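Local coordinates for enoyl-CoA hydratase/isomerase family protein (Ruegeria pomeroyi, PDB 3L3S) that probably acts as a hydro-lyase of the crotonase superfamily, with a likely role in fatty acid metabolism, at residues B[118-123]-B[182-187]. Numbering follows the deposited sequence.
Sequences AGLQLM and AGLINR
Met123, built as selenomethionine, meets Leu184 and Ile185 with different atoms of one bent chain. Its CG lies anti to the backbone N (chi1 -165°), and further bends at chi2 and chi3 turn the terminal methyl aside at SE, toward CD1 and the carbonyl O of Leu184. CE of Met123 stands 3.8 Å from CD1 of Leu184, the two side chains crossing at about a right angle. The same methyl lies 3.2 Å from the carbonyl O of Leu184, a close approach without a hydrogen bond. One atom earlier, SE of Met123 reaches CG2 of Ile185 at 4.1 Å; CG2, anti to the carbonyl carbon, is the branch that touches, while the CG1 arm leads away.

Leu184 is shared. Its CD1 also meets CD1 of Leu120 at 4.0 Å, so this one methyl has neighbours from two residues three apart on the helix. Leu120 and Leu184 again cross nearly perpendicularly. No hydrogen bond joins the segments; the side chains meet one another through apolar atoms, and all four touching residues are buried in the trimer.

Gly183 has positive phi (94°) and is the C-prime residue of a Schellman motif closing helix 176-182, with Leu184 N bonded to Ala179 O and Gly183 N to Leu180 O. The motif turns the chain into the loop carrying Leu184 and Ile185, ahead of strand 187-188. Within the crotonase-superfamily fold, the contact packs helix 118-124 against that loop beside a subunit interface, where Met123 O accepts a hydrogen bond from Arg162 of a second subunit. Phe137 of strand 137-138 touches all four side chains, and Ile185 also packs on Ala131 of strand 128-131.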
loop_
_atom_site.group_PDB
_atom_site.type_symbol
_atom_site.label_atom_id
_atom_site.label_comp_id
_atom_site.label_asym_id
_atom_site.label_seq_id
_atom_site.Cartn_x
_atom_site.Cartn_y
_atom_site.Cartn_z
ATOM N N ALA B 118 3.003 -12.240 18.277
ATOM C CA ALA B 118 4.126 -12.736 17.474
ATOM C C ALA B 118 3.711 -13.887 16.549
ATOM O O ALA B 118 4.436 -14.244 15.624
ATOM C CB ALA B 118 5.297 -13.136 18.369
ATOM N N GLY B 119 2.505 -14.407 16.794
ATOM C CA GLY B 119 1.923 -15.468 15.995
ATOM C C GLY B 119 1.376 -14.916 14.696
ATOM O O GLY B 119 1.353 -15.617 13.675
ATOM N N LEU B 120 0.941 -13.656 14.731
ATOM C CA LEU B 120 0.446 -12.984 13.532
ATOM C C LEU B 120 1.657 -12.504 12.719
ATOM O O LEU B 120 1.608 -12.477 11.502
ATOM C CB LEU B 120 -0.481 -11.817 13.886
ATOM C CG LEU B 120 -1.174 -11.053 12.752
ATOM C CD1 LEU B 120 -1.998 -11.984 11.875
ATOM C CD2 LEU B 120 -2.036 -9.981 13.343
ATOM N N GLN B 121 2.755 -12.209 13.416
ATOM C CA GLN B 121 4.017 -11.773 12.809
ATOM C C GLN B 121 4.635 -12.887 11.951
ATOM O O GLN B 121 5.069 -12.625 10.830
ATOM C CB GLN B 121 4.999 -11.354 13.912
ATOM C CG GLN B 121 6.412 -10.999 13.468
ATOM C CD GLN B 121 7.286 -10.477 14.593
ATOM O OE1 GLN B 121 7.000 -10.667 15.783
ATOM N NE2 GLN B 121 8.359 -9.802 14.219
ATOM N N LEU B 122 4.637 -14.115 12.482
ATOM C CA LEU B 122 5.176 -15.310 11.817
ATOM C C LEU B 122 4.469 -15.534 10.497
ATOM O O LEU B 122 5.100 -15.819 9.471
ATOM C CB LEU B 122 4.978 -16.551 12.702
ATOM C CG LEU B 122 5.554 -17.905 12.242
ATOM C CD1 LEU B 122 7.077 -17.898 12.340
ATOM C CD2 LEU B 122 4.972 -19.038 13.089
HETATM N N MSE B 123 3.150 -15.363 10.550
HETATM C CA MSE B 123 2.272 -15.508 9.405
HETATM C C MSE B 123 2.535 -14.345 8.431
HETATM O O MSE B 123 2.724 -14.567 7.239
HETATM C CB MSE B 123 0.819 -15.488 9.880
HETATM C CG MSE B 123 -0.168 -15.966 8.858
HETATM SE SE MSE B 123 -1.843 -14.982 8.929
HETATM C CE MSE B 123 -1.063 -13.305 8.340
ATOM N N ALA B 182 -8.073 -6.903 3.564
ATOM C CA ALA B 182 -6.951 -6.065 3.979
ATOM C C ALA B 182 -5.607 -6.484 3.378
ATOM O O ALA B 182 -4.674 -5.684 3.328
ATOM C CB ALA B 182 -6.860 -6.029 5.503
ATOM N N GLY B 183 -5.520 -7.737 2.940
ATOM C CA GLY B 183 -4.294 -8.262 2.371
ATOM C C GLY B 183 -3.430 -8.972 3.391
ATOM O O GLY B 183 -2.229 -9.109 3.194
ATOM N N LEU B 184 -4.042 -9.414 4.485
ATOM C CA LEU B 184 -3.340 -10.124 5.556
ATOM C C LEU B 184 -3.160 -11.584 5.147
ATOM O O LEU B 184 -2.169 -12.214 5.508
ATOM C CB LEU B 184 -4.116 -9.972 6.867
ATOM C CG LEU B 184 -3.586 -10.331 8.256
ATOM C CD1 LEU B 184 -2.190 -9.731 8.519
ATOM C CD2 LEU B 184 -4.586 -9.828 9.287
ATOM N N ILE B 185 -4.128 -12.100 4.384
ATOM C CA ILE B 185 -4.087 -13.458 3.839
ATOM C C ILE B 185 -4.355 -13.362 2.331
ATOM O O ILE B 185 -4.853 -12.336 1.861
ATOM C CB ILE B 185 -5.097 -14.433 4.528
ATOM C CG1 ILE B 185 -6.499 -13.816 4.586
ATOM C CG2 ILE B 185 -4.565 -14.848 5.902
ATOM C CD1 ILE B 185 -7.607 -14.723 5.062
ATOM N N ASN B 186 -4.046 -14.429 1.592
ATOM C CA ASN B 186 -4.225 -14.465 0.136
ATOM C C ASN B 186 -5.570 -14.968 -0.388
ATOM O O ASN B 186 -6.073 -14.450 -1.394
ATOM C CB ASN B 186 -3.107 -15.279 -0.520
ATOM C CG ASN B 186 -1.744 -14.621 -0.387
ATOM O OD1 ASN B 186 -1.307 -13.878 -1.270
ATOM N ND2 ASN B 186 -1.065 -14.892 0.719
ATOM N N ARG B 187 -6.138 -15.981 0.274
ATOM C CA ARG B 187 -7.408 -16.576 -0.137
ATOM C C ARG B 187 -8.052 -17.307 1.033
ATOM O O ARG B 187 -7.352 -17.825 1.901
ATOM C CB ARG B 187 -7.161 -17.552 -1.301
ATOM C CG ARG B 187 -8.359 -17.876 -2.175
ATOM C CD ARG B 187 -7.934 -18.678 -3.410
ATOM N NE ARG B 187 -9.098 -19.096 -4.197
ATOM C CZ ARG B 187 -9.079 -19.993 -5.182
ATOM N NH1 ARG B 187 -7.946 -20.589 -5.543
ATOM N NH2 ARG B 187 -10.214 -20.330 -5.781
#